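Local coordinates for Alpha/beta hydrolase fold-3 domain-containing protein (Enterococcus faecalis, PDB 2QRU), which is of unknown function but has an alpha/beta hydrolase fold and is probably a hydrolase, at residues A[133-141]-A[191-202]; A[204-215]-A[229-239]. All coordinates share one frame; numbering follows the deposited sequence. Where two conformers were deposited one is given.

Contact 1. Residues A[133-141]-A[191-202]; sequences YTDLEFIKE and LPENGDWSAYAL
Lys140 laid over the indole of Trp197 illustrates how a long, extended side chain can bind two irregular loop segments together. The two side chains run past each other in opposite directions. CB of Lys140 already points at the 191-202 segment, and CG, anti to the carbonyl carbon (chi1 -71°), settles 3.5 Å from both Trp197 CZ3 and CH2. CD passes CZ3, and CE then lies over the six-membered ring, 3.5 Å from its centroid, a CH-pi contact. NZ, still over the same ring in a cation-pi contact, is held by two oxygens. It donates to Gly195 O at 2.8 Å, on a lone pair in the carbonyl plane, and forms a salt bridge with Glu137 OE1 from the side of the other carboxylate oxygen.

Trp197 is held from several sides. Leu191 CD1 packs against the face opposite the lysine, and Leu136 O lies at the ring edge, 3.4 Å from Trp197 CZ3. Within the ring plane Trp197 NE1 donates to Pro192 O, a bond that, with the two covered faces, fixes the rotation of the indole; the same oxygen takes the type I turn bond from Gly195 N. Leu136 CD1 meets Leu191 CD2 at 3.8 Å, while Ile139 and Leu191 touch tip to tip. Two waters on Glu137 OE2 extend the polar seam to the Trp197 backbone.

Farther along, Leu202 N donates to Thr134 O at 2.9 Å. Asp135 forms an Asx turn with Glu137 N, and its OD1 is also bonded to Tyr228 of helix 227-235. The paired loops, one following strand 127-130 and the other leading to helix 204-208, lie beside helix 74-93 through Leu136 and Tyr200, and beside helix 105-119 through Leu202.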
loop_
_atom_site.group_PDB
_atom_site.type_symbol
_atom_site.label_atom_id
_atom_site.label_comp_id
_atom_site.label_asym_id
_atom_site.label_seq_id
_atom_site.Cartn_x
_atom_site.Cartn_y
_atom_site.Cartn_z
ATOM N N TYR A 133 -1.256 1.054 -7.978
ATOM C CA TYR A 133 -1.235 0.541 -9.345
ATOM C C TYR A 133 -1.803 -0.863 -9.383
ATOM O O TYR A 133 -1.893 -1.518 -8.332
ATOM C CB TYR A 133 0.172 0.610 -9.908
ATOM C CG TYR A 133 1.299 0.287 -8.959
ATOM C CD1 TYR A 133 1.890 1.297 -8.168
ATOM C CD2 TYR A 133 1.837 -1.016 -8.888
ATOM C CE1 TYR A 133 2.964 1.010 -7.297
ATOM C CE2 TYR A 133 2.888 -1.294 -8.013
ATOM C CZ TYR A 133 3.464 -0.278 -7.251
ATOM O OH TYR A 133 4.533 -0.535 -6.407
ATOM N N THR A 134 -2.169 -1.322 -10.595
ATOM C CA THR A 134 -2.936 -2.552 -10.753
ATOM C C THR A 134 -2.080 -3.627 -11.454
ATOM O O THR A 134 -2.485 -4.783 -11.543
ATOM C CB THR A 134 -4.195 -2.297 -11.625
ATOM O OG1 THR A 134 -3.797 -1.592 -12.807
ATOM C CG2 THR A 134 -5.246 -1.473 -10.857
ATOM N N ASP A 135 -0.917 -3.218 -11.946
ATOM C CA ASP A 135 0.029 -4.127 -12.591
ATOM C C ASP A 135 1.419 -3.498 -12.475
ATOM O O ASP A 135 1.566 -2.392 -11.945
ATOM C CB ASP A 135 -0.405 -4.451 -14.041
ATOM C CG ASP A 135 -0.325 -3.258 -14.974
ATOM O OD1 ASP A 135 0.732 -2.581 -14.997
ATOM O OD2 ASP A 135 -1.311 -3.006 -15.712
ATOM N N LEU A 136 2.430 -4.234 -12.932
ATOM C CA LEU A 136 3.812 -3.801 -12.775
ATOM C C LEU A 136 4.425 -3.325 -14.113
ATOM O O LEU A 136 5.643 -3.087 -14.197
ATOM C CB LEU A 136 4.626 -4.954 -12.151
ATOM C CG LEU A 136 4.105 -5.374 -10.757
ATOM C CD1 LEU A 136 4.835 -6.629 -10.288
ATOM C CD2 LEU A 136 4.225 -4.254 -9.745
ATOM N N GLU A 137 3.592 -3.138 -15.149
ATOM C CA GLU A 137 4.141 -2.860 -16.495
ATOM C C GLU A 137 4.956 -1.573 -16.507
ATOM O O GLU A 137 5.949 -1.459 -17.217
ATOM C CB GLU A 137 3.035 -2.759 -17.546
ATOM C CG GLU A 137 2.223 -4.014 -17.655
ATOM C CD GLU A 137 3.087 -5.208 -18.017
ATOM O OE1 GLU A 137 3.894 -5.097 -18.970
ATOM O OE2 GLU A 137 2.968 -6.226 -17.320
ATOM N N PHE A 138 4.533 -0.598 -15.700
ATOM C CA PHE A 138 5.153 0.722 -15.740
ATOM C C PHE A 138 6.645 0.693 -15.325
ATOM O O PHE A 138 7.406 1.604 -15.662
ATOM C CB PHE A 138 4.338 1.724 -14.901
ATOM C CG PHE A 138 4.420 1.463 -13.425
ATOM C CD1 PHE A 138 3.590 0.516 -12.844
ATOM C CD2 PHE A 138 5.313 2.154 -12.621
ATOM C CE1 PHE A 138 3.677 0.232 -11.509
ATOM C CE2 PHE A 138 5.396 1.896 -11.261
ATOM C CZ PHE A 138 4.578 0.923 -10.701
ATOM N N ILE A 139 7.072 -0.344 -14.607
ATOM C CA ILE A 139 8.480 -0.397 -14.169
ATOM C C ILE A 139 9.431 -0.786 -15.317
ATOM O O ILE A 139 10.656 -0.741 -15.158
ATOM C CB ILE A 139 8.726 -1.288 -12.902
ATOM C CG1 ILE A 139 8.771 -2.779 -13.236
ATOM C CG2 ILE A 139 7.696 -0.966 -11.811
ATOM C CD1 ILE A 139 9.034 -3.680 -12.018
ATOM N N LYS A 140 8.848 -1.146 -16.463
ATOM C CA LYS A 140 9.629 -1.450 -17.670
ATOM C C LYS A 140 10.095 -0.160 -18.335
ATOM O O LYS A 140 11.076 -0.156 -19.099
ATOM C CB LYS A 140 8.787 -2.252 -18.649
ATOM C CG LYS A 140 8.502 -3.688 -18.244
ATOM C CD LYS A 140 7.524 -4.345 -19.235
ATOM C CE LYS A 140 7.320 -5.838 -18.952
ATOM N NZ LYS A 140 6.237 -6.418 -19.795
ATOM N N GLU A 141 9.355 0.928 -18.070
ATOM C CA GLU A 141 9.637 2.283 -18.580
ATOM C C GLU A 141 10.794 2.915 -17.774
ATOM O O GLU A 141 10.836 2.778 -16.544
ATOM C CB GLU A 141 8.375 3.192 -18.469
ATOM C CG GLU A 141 7.075 2.727 -19.219
ATOM C CD GLU A 141 5.726 3.349 -18.691
ATOM O OE1 GLU A 141 5.671 4.503 -18.193
ATOM O OE2 GLU A 141 4.683 2.664 -18.788
ATOM N N LEU A 191 10.275 -11.117 -10.979
ATOM C CA LEU A 191 9.361 -11.138 -12.149
ATOM C C LEU A 191 9.948 -11.970 -13.308
ATOM O O LEU A 191 11.159 -11.990 -13.486
ATOM C CB LEU A 191 9.075 -9.734 -12.651
ATOM C CG LEU A 191 8.444 -8.821 -11.590
ATOM C CD1 LEU A 191 8.143 -7.431 -12.137
ATOM C CD2 LEU A 191 7.169 -9.460 -11.086
ATOM N N PRO A 192 9.087 -12.660 -14.071
ATOM C CA PRO A 192 9.547 -13.477 -15.214
ATOM C C PRO A 192 10.490 -12.715 -16.153
ATOM O O PRO A 192 10.197 -11.589 -16.582
ATOM C CB PRO A 192 8.237 -13.819 -15.941
ATOM C CG PRO A 192 7.220 -13.855 -14.820
ATOM C CD PRO A 192 7.622 -12.728 -13.902
ATOM N N GLU A 193 11.609 -13.336 -16.508
ATOM C CA GLU A 193 12.574 -12.680 -17.376
ATOM C C GLU A 193 12.028 -12.440 -18.770
ATOM O O GLU A 193 12.551 -11.590 -19.500
ATOM C CB GLU A 193 13.886 -13.473 -17.433
ATOM C CG GLU A 193 14.612 -13.367 -16.124
ATOM C CD GLU A 193 15.881 -14.188 -16.027
ATOM O OE1 GLU A 193 16.187 -15.024 -16.931
ATOM O OE2 GLU A 193 16.580 -13.966 -15.007
ATOM N N ASN A 194 10.988 -13.174 -19.149
ATOM C CA ASN A 194 10.424 -13.037 -20.490
ATOM C C ASN A 194 9.470 -11.837 -20.622
ATOM O O ASN A 194 8.922 -11.598 -21.713
ATOM C CB ASN A 194 9.751 -14.343 -20.932
ATOM C CG ASN A 194 8.381 -14.553 -20.300
ATOM O OD1 ASN A 194 8.023 -13.909 -19.315
ATOM N ND2 ASN A 194 7.606 -15.470 -20.879
ATOM N N GLY A 195 9.264 -11.105 -19.522
ATOM C CA GLY A 195 8.446 -9.886 -19.532
ATOM C C GLY A 195 6.949 -10.118 -19.528
ATOM O O GLY A 195 6.176 -9.165 -19.516
ATOM N N ASP A 196 6.523 -11.379 -19.552
ATOM C CA ASP A 196 5.114 -11.688 -19.408
ATOM C C ASP A 196 4.761 -11.664 -17.927
ATOM O O ASP A 196 4.992 -12.639 -17.183
ATOM C CB ASP A 196 4.755 -13.045 -20.055
ATOM C CG ASP A 196 3.284 -13.406 -19.867
ATOM O OD1 ASP A 196 2.547 -12.631 -19.219
ATOM O OD2 ASP A 196 2.853 -14.481 -20.339
ATOM N N TRP A 197 4.239 -10.516 -17.486
ATOM C CA TRP A 197 3.913 -10.315 -16.067
ATOM C C TRP A 197 2.415 -10.319 -15.842
ATOM O O TRP A 197 1.902 -9.702 -14.892
ATOM C CB TRP A 197 4.542 -9.018 -15.547
ATOM C CG TRP A 197 6.026 -8.960 -15.717
ATOM C CD1 TRP A 197 6.886 -10.018 -15.934
ATOM C CD2 TRP A 197 6.843 -7.793 -15.631
ATOM N NE1 TRP A 197 8.173 -9.566 -16.035
ATOM C CE2 TRP A 197 8.183 -8.208 -15.842
ATOM C CE3 TRP A 197 6.576 -6.431 -15.389
ATOM C CZ2 TRP A 197 9.253 -7.312 -15.822
ATOM C CZ3 TRP A 197 7.636 -5.537 -15.388
ATOM C CH2 TRP A 197 8.966 -5.985 -15.583
ATOM N N SER A 198 1.705 -11.028 -16.718
ATOM C CA SER A 198 0.257 -11.065 -16.660
ATOM C C SER A 198 -0.230 -11.595 -15.312
ATOM O O SER A 198 -1.272 -11.163 -14.837
ATOM C CB SER A 198 -0.319 -11.897 -17.818
ATOM O OG SER A 198 0.300 -13.153 -17.824
ATOM N N ALA A 199 0.511 -12.511 -14.678
ATOM C CA ALA A 199 0.051 -13.050 -13.378
ATOM C C ALA A 199 0.015 -11.973 -12.294
ATOM O O ALA A 199 -0.666 -12.126 -11.283
ATOM C CB ALA A 199 0.917 -14.214 -12.913
ATOM N N TYR A 200 0.749 -10.884 -12.525
ATOM C CA TYR A 200 0.900 -9.813 -11.542
ATOM C C TYR A 200 -0.046 -8.651 -11.813
ATOM O O TYR A 200 -0.045 -7.655 -11.059
ATOM C CB TYR A 200 2.344 -9.316 -11.564
ATOM C CG TYR A 200 3.326 -10.391 -11.166
ATOM C CD1 TYR A 200 3.802 -11.322 -12.101
ATOM C CD2 TYR A 200 3.743 -10.518 -9.825
ATOM C CE1 TYR A 200 4.683 -12.323 -11.731
ATOM C CE2 TYR A 200 4.643 -11.521 -9.449
ATOM C CZ TYR A 200 5.100 -12.425 -10.409
ATOM O OH TYR A 200 5.986 -13.431 -10.049
ATOM N N ALA A 201 -0.846 -8.787 -12.872
ATOM C CA ALA A 201 -1.771 -7.739 -13.305
ATOM C C ALA A 201 -3.214 -8.054 -12.964
ATOM O O ALA A 201 -3.657 -9.200 -13.136
ATOM C CB ALA A 201 -1.640 -7.547 -14.787
ATOM N N LEU A 202 -3.963 -7.033 -12.546
ATOM C CA LEU A 202 -5.400 -7.168 -12.325
ATOM C C LEU A 202 -6.131 -6.699 -13.565
ATOM O O LEU A 202 -5.907 -5.575 -14.037
ATOM C CB LEU A 202 -5.836 -6.357 -11.102
ATOM C CG LEU A 202 -5.171 -6.835 -9.804
ATOM C CD1 LEU A 202 -5.305 -5.759 -8.739
ATOM C CD2 LEU A 202 -5.782 -8.156 -9.352
HETATM O O HOH W 1 -3.867 -3.488 -14.814
HETATM O O HOH W 2 2.160 -6.667 -14.716
HETATM O O HOH W 3 3.258 -8.255 -19.000
#

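Contact 2. Residues A[204-215]-A[229-239]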
loop_
_atom_site.group_PDB
_atom_site.type_symbol
_atom_site.label_atom_id
_atom_site.label_comp_id
_atom_site.label_asym_id
_atom_site.label_seq_id
_atom_site.Cartn_x
_atom_site.Cartn_y
_atom_site.Cartn_z
ATOM N N ASP A 204 -9.456 -5.540 -15.872
ATOM C CA ASP A 204 -10.646 -4.727 -15.688
ATOM C C ASP A 204 -11.801 -5.567 -15.163
ATOM O O ASP A 204 -12.535 -5.119 -14.275
ATOM C CB ASP A 204 -11.018 -3.983 -16.986
ATOM C CG ASP A 204 -10.042 -2.850 -17.329
ATOM O OD1 ASP A 204 -9.130 -2.546 -16.530
ATOM O OD2 ASP A 204 -10.188 -2.243 -18.420
ATOM N N GLU A 205 -11.969 -6.764 -15.741
ATOM C CA GLU A 205 -12.962 -7.732 -15.287
ATOM C C GLU A 205 -12.904 -7.845 -13.769
ATOM O O GLU A 205 -13.897 -7.628 -13.070
ATOM C CB GLU A 205 -12.681 -9.098 -15.914
ATOM C CG GLU A 205 -13.743 -10.149 -15.598
ATOM C CD GLU A 205 -13.642 -11.404 -16.468
ATOM O OE1 GLU A 205 -14.682 -11.837 -17.001
ATOM O OE2 GLU A 205 -12.531 -11.963 -16.611
ATOM N N THR A 206 -11.722 -8.188 -13.275
ATOM C CA THR A 206 -11.479 -8.336 -11.839
ATOM C C THR A 206 -11.849 -7.053 -11.061
ATOM O O THR A 206 -12.571 -7.101 -10.052
ATOM C CB THR A 206 -10.014 -8.801 -11.566
ATOM O OG1 THR A 206 -9.873 -10.156 -12.037
ATOM C CG2 THR A 206 -9.652 -8.759 -10.051
ATOM N N LEU A 207 -11.352 -5.898 -11.519
ATOM C CA LEU A 207 -11.600 -4.633 -10.822
ATOM C C LEU A 207 -13.092 -4.351 -10.740
ATOM O O LEU A 207 -13.557 -3.807 -9.750
ATOM C CB LEU A 207 -10.884 -3.500 -11.530
ATOM C CG LEU A 207 -9.347 -3.527 -11.447
ATOM C CD1 LEU A 207 -8.790 -2.433 -12.342
ATOM C CD2 LEU A 207 -8.818 -3.306 -10.001
ATOM N N LYS A 208 -13.844 -4.738 -11.774
ATOM C CA LYS A 208 -15.312 -4.531 -11.804
ATOM C C LYS A 208 -16.061 -5.250 -10.681
ATOM O O LYS A 208 -17.187 -4.881 -10.373
ATOM C CB LYS A 208 -15.888 -4.903 -13.179
ATOM C CG LYS A 208 -15.514 -3.864 -14.205
ATOM C CD LYS A 208 -16.042 -4.232 -15.595
ATOM C CE LYS A 208 -15.573 -3.168 -16.576
ATOM N NZ LYS A 208 -16.039 -3.504 -17.941
ATOM N N THR A 209 -15.440 -6.279 -10.105
ATOM C CA THR A 209 -16.003 -7.020 -8.971
ATOM C C THR A 209 -15.641 -6.438 -7.580
ATOM O O THR A 209 -16.144 -6.947 -6.551
ATOM C CB THR A 209 -15.565 -8.494 -8.965
ATOM O OG1 THR A 209 -14.205 -8.603 -8.533
ATOM C CG2 THR A 209 -15.754 -9.139 -10.341
ATOM N N PHE A 210 -14.807 -5.398 -7.557
ATOM C CA PHE A 210 -14.267 -4.885 -6.294
ATOM C C PHE A 210 -15.264 -3.961 -5.573
ATOM O O PHE A 210 -16.165 -3.373 -6.220
ATOM C CB PHE A 210 -12.925 -4.130 -6.545
ATOM C CG PHE A 210 -11.710 -5.037 -6.605
ATOM C CD1 PHE A 210 -11.840 -6.418 -6.806
ATOM C CD2 PHE A 210 -10.425 -4.487 -6.502
ATOM C CE1 PHE A 210 -10.681 -7.242 -6.886
ATOM C CE2 PHE A 210 -9.282 -5.294 -6.583
ATOM C CZ PHE A 210 -9.408 -6.666 -6.771
ATOM N N PRO A 211 -15.091 -3.804 -4.248
ATOM C CA PRO A 211 -15.914 -2.874 -3.478
ATOM C C PRO A 211 -15.496 -1.394 -3.722
ATOM O O PRO A 211 -14.403 -1.148 -4.241
ATOM C CB PRO A 211 -15.601 -3.241 -2.018
ATOM C CG PRO A 211 -14.262 -3.836 -2.018
ATOM C CD PRO A 211 -14.072 -4.475 -3.403
ATOM N N PRO A 212 -16.331 -0.421 -3.281
ATOM C CA PRO A 212 -16.064 0.994 -3.597
ATOM C C PRO A 212 -14.722 1.480 -3.149
ATOM O O PRO A 212 -14.247 1.159 -2.034
ATOM C CB PRO A 212 -17.166 1.756 -2.860
ATOM C CG PRO A 212 -18.317 0.717 -2.884
ATOM C CD PRO A 212 -17.574 -0.550 -2.528
ATOM N N CYS A 213 -14.113 2.276 -4.014
ATOM C CA CYS A 213 -12.777 2.746 -3.770
ATOM C C CYS A 213 -12.692 4.284 -3.884
ATOM O O CYS A 213 -13.334 4.894 -4.808
ATOM C CB CYS A 213 -11.845 2.060 -4.784
ATOM S SG CYS A 213 -10.118 2.647 -4.612
ATOM N N PHE A 214 -11.974 4.900 -2.946
ATOM C CA PHE A 214 -11.563 6.312 -3.061
ATOM C C PHE A 214 -10.124 6.323 -3.529
ATOM O O PHE A 214 -9.227 5.764 -2.863
ATOM C CB PHE A 214 -11.661 7.027 -1.723
ATOM C CG PHE A 214 -11.292 8.483 -1.792
ATOM C CD1 PHE A 214 -9.935 8.890 -1.772
ATOM C CD2 PHE A 214 -12.314 9.446 -1.896
ATOM C CE1 PHE A 214 -9.614 10.264 -1.821
ATOM C CE2 PHE A 214 -12.010 10.823 -1.976
ATOM C CZ PHE A 214 -10.668 11.240 -1.929
ATOM N N SER A 215 -9.891 6.921 -4.700
ATOM C CA SER A 215 -8.588 6.796 -5.371
ATOM C C SER A 215 -8.047 8.183 -5.685
ATOM O O SER A 215 -8.789 9.037 -6.156
ATOM C CB SER A 215 -8.759 6.045 -6.701
ATOM O OG SER A 215 -7.514 5.880 -7.385
ATOM N N SER A 229 -4.349 5.300 -11.017
ATOM C CA SER A 229 -5.346 5.716 -10.038
ATOM C C SER A 229 -6.652 6.153 -10.695
ATOM O O SER A 229 -7.709 6.011 -10.100
ATOM C CB SER A 229 -4.769 6.789 -9.100
ATOM O OG SER A 229 -3.780 6.204 -8.261
ATOM N N LYS A 230 -6.580 6.696 -11.905
ATOM C CA LYS A 230 -7.848 6.957 -12.657
ATOM C C LYS A 230 -8.606 5.656 -12.874
ATOM O O LYS A 230 -9.810 5.593 -12.617
ATOM C CB LYS A 230 -7.595 7.567 -14.038
ATOM C CG LYS A 230 -7.069 8.977 -13.927
ATOM C CD LYS A 230 -6.726 9.493 -15.300
ATOM C CE LYS A 230 -6.196 10.891 -15.250
ATOM N NZ LYS A 230 -5.572 11.305 -16.571
ATOM N N LYS A 231 -7.912 4.627 -13.381
ATOM C CA LYS A 231 -8.546 3.341 -13.624
ATOM C C LYS A 231 -9.129 2.796 -12.320
ATOM O O LYS A 231 -10.261 2.300 -12.281
ATOM C CB LYS A 231 -7.535 2.344 -14.233
ATOM C CG LYS A 231 -8.134 0.944 -14.414
ATOM C CD LYS A 231 -7.423 0.129 -15.487
ATOM C CE LYS A 231 -6.041 -0.268 -15.017
ATOM N NZ LYS A 231 -5.492 -1.226 -16.033
ATOM N N ILE A 232 -8.344 2.864 -11.248
ATOM C CA ILE A 232 -8.770 2.326 -9.963
ATOM C C ILE A 232 -10.036 3.036 -9.463
ATOM O O ILE A 232 -10.952 2.369 -8.944
ATOM C CB ILE A 232 -7.614 2.397 -8.907
ATOM C CG1 ILE A 232 -6.494 1.417 -9.264
ATOM C CG2 ILE A 232 -8.121 2.076 -7.510
ATOM C CD1 ILE A 232 -5.120 1.817 -8.601
ATOM N N GLY A 233 -10.124 4.347 -9.625
ATOM C CA GLY A 233 -11.303 5.054 -9.123
ATOM C C GLY A 233 -12.488 5.087 -10.070
ATOM O O GLY A 233 -13.573 5.556 -9.707
ATOM N N ARG A 234 -12.290 4.594 -11.294
ATOM C CA ARG A 234 -13.323 4.705 -12.347
ATOM C C ARG A 234 -13.816 3.325 -12.817
ATOM O O ARG A 234 -14.993 3.142 -13.152
ATOM C CB ARG A 234 -12.816 5.556 -13.521
ATOM C CG ARG A 234 -12.758 7.015 -13.147
ATOM C CD ARG A 234 -11.994 7.832 -14.165
ATOM N NE ARG A 234 -11.969 9.241 -13.778
ATOM C CZ ARG A 234 -11.261 10.183 -14.396
ATOM N NH1 ARG A 234 -10.481 9.879 -15.434
ATOM N NH2 ARG A 234 -11.340 11.458 -13.993
ATOM N N THR A 235 -12.922 2.346 -12.806
ATOM C CA THR A 235 -13.297 1.009 -13.283
ATOM C C THR A 235 -13.942 0.205 -12.175
ATOM O O THR A 235 -14.882 -0.575 -12.424
ATOM C CB THR A 235 -12.059 0.299 -13.855
ATOM O OG1 THR A 235 -11.605 1.085 -14.980
ATOM C CG2 THR A 235 -12.416 -1.095 -14.342
ATOM N N ILE A 236 -13.438 0.388 -10.955
ATOM C CA ILE A 236 -14.148 -0.198 -9.802
ATOM C C ILE A 236 -15.499 0.536 -9.688
ATOM O O ILE A 236 -15.521 1.765 -9.718
ATOM C CB ILE A 236 -13.312 -0.047 -8.512
ATOM C CG1 ILE A 236 -11.961 -0.764 -8.691
ATOM C CG2 ILE A 236 -14.114 -0.564 -7.311
ATOM C CD1 ILE A 236 -11.030 -0.711 -7.464
ATOM N N PRO A 237 -16.628 -0.193 -9.602
ATOM C CA PRO A 237 -17.923 0.538 -9.545
ATOM C C PRO A 237 -18.118 1.419 -8.302
ATOM O O PRO A 237 -17.503 1.155 -7.245
ATOM C CB PRO A 237 -18.966 -0.600 -9.499
ATOM C CG PRO A 237 -18.271 -1.763 -10.079
ATOM C CD PRO A 237 -16.858 -1.657 -9.612
ATOM N N GLU A 238 -18.977 2.438 -8.426
ATOM C CA GLU A 238 -19.346 3.270 -7.247
ATOM C C GLU A 238 -18.119 3.899 -6.559
ATOM O O GLU A 238 -18.103 4.129 -5.339
ATOM C CB GLU A 238 -20.175 2.456 -6.238
ATOM C CG GLU A 238 -21.380 1.710 -6.862
ATOM C CD GLU A 238 -22.392 2.638 -7.480
ATOM O OE1 GLU A 238 -22.433 3.831 -7.101
ATOM O OE2 GLU A 238 -23.188 2.168 -8.335
ATOM N N SER A 239 -17.095 4.176 -7.361
ATOM C CA SER A 239 -15.816 4.683 -6.865
ATOM C C SER A 239 -15.586 6.127 -7.284
ATOM O O SER A 239 -16.351 6.706 -8.098
ATOM C CB SER A 239 -14.658 3.740 -7.300
ATOM O OG SER A 239 -14.826 2.443 -6.697
HETATM O O HOH W 4 -10.709 0.741 -17.454
HETATM O O HOH W 5 -6.818 -3.505 -15.592
HETATM O O HOH W 6 -17.840 -1.230 -5.929
#
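Ser229 opens the helical side of the contact with its carbonyl: Ser215 OG donates to Ser229 O at 2.7 Å, and the same oxygen takes the helix bond from Gly233 N. Asn129 bonds both serine hydroxyl oxygens. Two residues on, Lys231 lays CG against Leu207 CD1 and crosses Asp204 at about a right angle; their salt bridge is long, and a water joins Lys231 NZ to Asp204 OD1. Ile232 CG2 meets Cys213 SG at 3.6 Å. Gly233, without a side chain, lets the helix backbone come close to Ser215 CB.

The strand and helix that meet here belong to a beta-alpha-beta unit of the alpha/beta hydrolase sheet that continues into strand 240-244; the axes of 229-235 and 213-215 run nearly antiparallel, at 152°. Thr235 CG2 then packs on Leu207 CB. Ile236 splits its branches: CG1 lies near Leu207, CG2, anti to the backbone N, sits 3.1 Å from Pro211 O, and CD1 reaches Cys213 CB and the Phe210 ring obliquely. Pro237 CG and CD both lie 3.3 Å from Lys208 O, while a water bridges Pro237 O and Phe210 O. At Ser239, OG accepts from Cys213 N at 2.8 Å and donates to Pro237 O from above the carbonyl plane.

How the contacts relate
Contact 1 joins two loops, whereas contact 2 packs a helix and the turn after it against a strand and a second short helix. Contact 2 is somewhat the more buried, with nine of seventeen touching residues buried against five of twelve, and both have exposed charged groups at the margin. In 133-141/191-202 a lysine, an indole and waters do much of the work; in 204-215/229-239 aliphatic packing lies between serine bonds near the sheet and a long, water-linked Asp204-Lys231 pair at the exposed end. Their centres are about 19 Å apart, yet they meet at Thr134: Thr134 CG2 lies 3.5 Å from Ile232 CG1 and also touches Leu207, bringing the loops against helix 227-235.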